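Local coordinates for extracellular ligand-binding receptor (PDB 4ZPJ), which probably captures a small ligand outside the cell as the substrate-binding protein of an ABC transporter, and also binds zinc ions, at residues I279-S291 and A300-Y312. Sequence-based numbering, arbitrary orientation.
Sequences IPLIPSGADVDQS and ALGLVSGTLYTAY
Two near-parallel strands, 281-283 and 304-307, run side by side here at 24° with waters spliced between their backbones. Strand 281-283 ends the parallel sheet of one lobe, paired to 252-256, whereas 304-307 belongs to the antiparallel sheet with 390-401. Water 1 donates to Leu281 O and accepts from Val304 N (3.0 Å); water 2 does the same for Pro283 O and Gly306 N (2.9 Å), so water, not a direct bond, joins each of these two carbonyl and N-H pairs.

Leu303, just ahead of strand 304-307, points toward Leu281 and Pro283. Its CD2 meets Pro283 CG at 3.7 Å and Leu281 CD2 at 3.9 Å, its side chain slanting across both, while helix 261-272 adds Leu267. Replacing Leu303 by alanine removes the branch that meets Pro283 CG and Leu281 CD2, and would probably leave a gap facing Leu267. Ile282 turns its CG2 methyl to 3.3 Å from Val304 O, a position set by chi1 of -66°, which puts CG2 opposite the backbone N.

Further along, the chains close up where Gly285 CA lies 3.1 Å from Gly306 O, a CH...O contact; a side chain at Gly285 would run into that carbonyl. Val288 straddles the seam, CG1 on Ala300 CB and CG2 3.6 Å from Ser305 OG. Beyond it, Gln290 OE1 accepts hydrogen bonds from waters 4 and 5, which link it to Ala311 N and Thr310 OG1, and sits near the plane of the Tyr312 ring at its edge.

In this chain the edge strand of the parallel sheet is thus followed, after a loop containing the short helix 293-296, by a strand pairing with 390-401, consistent with the two-lobed periplasmic binding protein fold of the leucine-binding protein family.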
loop_
_atom_site.group_PDB
_atom_site.type_symbol
_atom_site.label_atom_id
_atom_site.label_comp_id
_atom_site.label_asym_id
_atom_site.label_seq_id
_atom_site.Cartn_x
_atom_site.Cartn_y
_atom_site.Cartn_z
ATOM N N ILE A 279 -9.236 9.465 24.414
ATOM C CA ILE A 279 -9.596 9.918 23.076
ATOM C C ILE A 279 -9.433 8.789 22.045
ATOM O O ILE A 279 -8.317 8.355 21.761
ATOM C CB ILE A 279 -8.730 11.116 22.686
ATOM C CG1 ILE A 279 -9.043 12.298 23.590
ATOM C CG2 ILE A 279 -8.988 11.548 21.271
ATOM C CD1 ILE A 279 -7.918 13.318 23.598
ATOM N N PRO A 280 -10.552 8.310 21.487
ATOM C CA PRO A 280 -10.439 7.224 20.501
ATOM C C PRO A 280 -9.554 7.589 19.348
ATOM O O PRO A 280 -9.595 8.704 18.854
ATOM C CB PRO A 280 -11.893 7.007 20.021
ATOM C CG PRO A 280 -12.736 7.504 21.191
ATOM C CD PRO A 280 -11.958 8.666 21.769
ATOM N N LEU A 281 -8.781 6.625 18.901
ATOM C CA LEU A 281 -7.808 6.859 17.857
ATOM C C LEU A 281 -7.994 5.811 16.780
ATOM O O LEU A 281 -8.123 4.621 17.099
ATOM C CB LEU A 281 -6.420 6.748 18.449
ATOM C CG LEU A 281 -5.270 6.651 17.467
ATOM C CD1 LEU A 281 -5.142 7.925 16.673
ATOM C CD2 LEU A 281 -4.003 6.381 18.242
ATOM N N ILE A 282 -7.990 6.252 15.511
ATOM C CA ILE A 282 -8.001 5.360 14.387
ATOM C C ILE A 282 -6.660 5.574 13.725
ATOM O O ILE A 282 -6.394 6.641 13.137
ATOM C CB ILE A 282 -9.137 5.672 13.413
ATOM C CG1 ILE A 282 -10.475 5.390 14.086
ATOM C CG2 ILE A 282 -8.949 4.895 12.126
ATOM C CD1 ILE A 282 -11.678 5.761 13.278
ATOM N N PRO A 283 -5.775 4.589 13.872
ATOM C CA PRO A 283 -4.533 4.650 13.184
ATOM C C PRO A 283 -4.717 4.298 11.759
ATOM O O PRO A 283 -5.632 3.556 11.395
ATOM C CB PRO A 283 -3.691 3.541 13.812
ATOM C CG PRO A 283 -4.498 2.917 14.871
ATOM C CD PRO A 283 -5.931 3.345 14.641
ATOM N N SER A 284 -3.809 4.796 10.943
ATOM C CA SER A 284 -3.691 4.284 9.598
ATOM C C SER A 284 -3.261 2.825 9.662
ATOM O O SER A 284 -2.438 2.434 10.523
ATOM C CB SER A 284 -2.644 5.079 8.819
ATOM O OG SER A 284 -2.175 4.343 7.718
ATOM N N GLY A 285 -3.752 2.043 8.713
ATOM C CA GLY A 285 -3.278 0.678 8.549
ATOM C C GLY A 285 -1.794 0.568 8.391
ATOM O O GLY A 285 -1.186 -0.399 8.823
ATOM N N ALA A 286 -1.169 1.578 7.817
ATOM C CA ALA A 286 0.304 1.566 7.740
ATOM C C ALA A 286 0.997 1.612 9.105
ATOM O O ALA A 286 2.117 1.056 9.313
ATOM C CB ALA A 286 0.762 2.733 6.889
ATOM N N ASP A 287 0.326 2.240 10.061
ATOM C CA ASP A 287 0.951 2.539 11.352
ATOM C C ASP A 287 0.876 1.303 12.242
ATOM O O ASP A 287 1.561 1.225 13.239
ATOM C CB ASP A 287 0.255 3.732 12.064
ATOM C CG ASP A 287 0.719 5.145 11.556
ATOM O OD1 ASP A 287 0.788 5.386 10.317
ATOM O OD2 ASP A 287 0.988 6.033 12.437
ATOM N N VAL A 288 0.016 0.342 11.912
ATOM C CA VAL A 288 -0.049 -0.892 12.697
ATOM C C VAL A 288 0.326 -2.122 11.842
ATOM O O VAL A 288 -0.090 -3.259 12.107
ATOM C CB VAL A 288 -1.427 -1.068 13.378
ATOM C CG1 VAL A 288 -1.628 0.013 14.425
ATOM C CG2 VAL A 288 -2.563 -1.068 12.370
ATOM N N ASP A 289 1.116 -1.893 10.804
ATOM C CA ASP A 289 1.577 -2.960 9.934
ATOM C C ASP A 289 2.324 -4.013 10.736
ATOM O O ASP A 289 3.016 -3.707 11.721
ATOM C CB ASP A 289 2.516 -2.418 8.847
ATOM C CG ASP A 289 2.958 -3.532 7.826
ATOM O OD1 ASP A 289 2.074 -4.098 7.155
ATOM O OD2 ASP A 289 4.164 -3.853 7.717
ATOM N N GLN A 290 2.194 -5.251 10.262
ATOM C CA GLN A 290 2.778 -6.443 10.813
ATOM C C GLN A 290 4.233 -6.301 11.168
ATOM O O GLN A 290 4.649 -6.779 12.181
ATOM C CB GLN A 290 2.741 -7.551 9.730
ATOM C CG GLN A 290 3.156 -8.908 10.270
ATOM C CD GLN A 290 2.071 -9.464 11.154
ATOM O OE1 GLN A 290 0.885 -9.427 10.781
ATOM N NE2 GLN A 290 2.443 -9.957 12.322
ATOM N N SER A 291 5.003 -5.664 10.313
ATOM C CA SER A 291 6.429 -5.491 10.588
ATOM C C SER A 291 6.708 -4.711 11.855
ATOM O O SER A 291 7.778 -4.866 12.438
ATOM C CB SER A 291 7.116 -4.791 9.438
ATOM O OG SER A 291 6.370 -3.649 9.057
ATOM N N ALA A 300 -1.314 -0.258 20.637
ATOM C CA ALA A 300 -2.363 -0.269 19.637
ATOM C C ALA A 300 -3.487 -1.246 19.963
ATOM O O ALA A 300 -4.371 -1.396 19.179
ATOM C CB ALA A 300 -1.776 -0.583 18.282
ATOM N N LEU A 301 -3.489 -1.883 21.124
ATOM C CA LEU A 301 -4.533 -2.877 21.412
ATOM C C LEU A 301 -5.934 -2.299 21.374
ATOM O O LEU A 301 -6.200 -1.298 22.042
ATOM C CB LEU A 301 -4.264 -3.518 22.748
ATOM C CG LEU A 301 -4.881 -4.830 23.205
ATOM C CD1 LEU A 301 -4.633 -5.973 22.232
ATOM C CD2 LEU A 301 -4.301 -5.191 24.583
ATOM N N GLY A 302 -6.836 -2.915 20.588
ATOM C CA GLY A 302 -8.217 -2.425 20.487
ATOM C C GLY A 302 -8.502 -1.338 19.446
ATOM O O GLY A 302 -9.639 -1.047 19.161
ATOM N N LEU A 303 -7.461 -0.781 18.849
ATOM C CA LEU A 303 -7.538 0.220 17.825
ATOM C C LEU A 303 -8.023 -0.378 16.520
ATOM O O LEU A 303 -7.581 -1.419 16.077
ATOM C CB LEU A 303 -6.136 0.881 17.622
ATOM C CG LEU A 303 -5.841 2.148 18.447
ATOM C CD1 LEU A 303 -6.556 2.141 19.789
ATOM C CD2 LEU A 303 -4.383 2.522 18.589
ATOM N N VAL A 304 -8.915 0.333 15.877
ATOM C CA VAL A 304 -9.438 -0.063 14.581
ATOM C C VAL A 304 -8.747 0.722 13.474
ATOM O O VAL A 304 -8.534 1.933 13.606
ATOM C CB VAL A 304 -10.979 0.216 14.584
ATOM C CG1 VAL A 304 -11.504 0.326 13.207
ATOM C CG2 VAL A 304 -11.711 -0.897 15.330
ATOM N N SER A 305 -8.452 0.044 12.368
ATOM C CA SER A 305 -7.866 0.659 11.196
ATOM C C SER A 305 -8.342 -0.002 9.889
ATOM O O SER A 305 -8.658 -1.186 9.846
ATOM C CB SER A 305 -6.326 0.584 11.248
ATOM O OG SER A 305 -5.883 -0.733 11.109
ATOM N N GLY A 306 -8.326 0.775 8.813
ATOM C CA GLY A 306 -8.440 0.235 7.479
ATOM C C GLY A 306 -7.103 -0.238 7.000
ATOM O O GLY A 306 -6.071 0.384 7.277
ATOM N N THR A 307 -7.092 -1.347 6.294
ATOM C CA THR A 307 -5.865 -1.839 5.688
ATOM C C THR A 307 -6.083 -2.646 4.413
ATOM O O THR A 307 -7.192 -3.124 4.110
ATOM C CB THR A 307 -5.031 -2.694 6.670
ATOM O OG1 THR A 307 -3.665 -2.865 6.173
ATOM C CG2 THR A 307 -5.683 -4.040 6.921
ATOM N N LEU A 308 -4.999 -2.795 3.683
ATOM C CA LEU A 308 -4.973 -3.523 2.429
ATOM C C LEU A 308 -4.959 -5.045 2.705
ATOM O O LEU A 308 -5.476 -5.833 1.934
ATOM C CB LEU A 308 -3.737 -3.082 1.660
ATOM C CG LEU A 308 -3.719 -2.837 0.161
ATOM C CD1 LEU A 308 -4.718 -1.831 -0.367
ATOM C CD2 LEU A 308 -2.293 -2.399 -0.168
ATOM N N TYR A 309 -4.343 -5.458 3.804
ATOM C CA TYR A 309 -4.070 -6.882 4.019
ATOM C C TYR A 309 -3.622 -7.118 5.432
ATOM O O TYR A 309 -2.904 -6.298 5.990
ATOM C CB TYR A 309 -2.977 -7.453 3.069
ATOM C CG TYR A 309 -2.818 -8.971 3.265
ATOM C CD1 TYR A 309 -3.844 -9.842 2.980
ATOM C CD2 TYR A 309 -1.685 -9.497 3.804
ATOM C CE1 TYR A 309 -3.739 -11.205 3.239
ATOM C CE2 TYR A 309 -1.564 -10.848 4.062
ATOM C CZ TYR A 309 -2.585 -11.695 3.797
ATOM O OH TYR A 309 -2.431 -13.071 4.056
ATOM N N THR A 310 -4.032 -8.260 5.985
ATOM C CA THR A 310 -3.460 -8.805 7.204
ATOM C C THR A 310 -3.378 -10.302 6.991
ATOM O O THR A 310 -4.297 -10.877 6.430
ATOM C CB THR A 310 -4.379 -8.548 8.422
ATOM O OG1 THR A 310 -3.950 -9.300 9.539
ATOM C CG2 THR A 310 -5.906 -8.903 8.105
ATOM N N ALA A 311 -2.276 -10.904 7.480
ATOM C CA ALA A 311 -2.041 -12.314 7.521
ATOM C C ALA A 311 -3.092 -13.143 8.298
ATOM O O ALA A 311 -3.208 -14.395 8.119
ATOM C CB ALA A 311 -0.643 -12.545 8.043
ATOM N N TYR A 312 -3.901 -12.473 9.114
ATOM C CA TYR A 312 -4.986 -13.169 9.845
ATOM C C TYR A 312 -6.313 -13.174 9.107
ATOM O O TYR A 312 -7.340 -13.484 9.709
ATOM C CB TYR A 312 -5.145 -12.607 11.272
ATOM C CG TYR A 312 -3.864 -12.877 12.074
ATOM C CD1 TYR A 312 -3.663 -14.097 12.786
ATOM C CD2 TYR A 312 -2.802 -12.010 11.976
ATOM C CE1 TYR A 312 -2.452 -14.349 13.434
ATOM C CE2 TYR A 312 -1.598 -12.248 12.626
ATOM C CZ TYR A 312 -1.419 -13.420 13.339
ATOM O OH TYR A 312 -0.199 -13.587 13.930
HETATM O O HOH W 1 -10.009 2.804 17.104
HETATM O O HOH W 2 -7.215 3.417 9.108
HETATM O O HOH W 3 -2.427 -2.773 8.561
HETATM O O HOH W 4 -0.153 -9.151 8.002
HETATM O O HOH W 5 -1.626 -8.627 11.413
#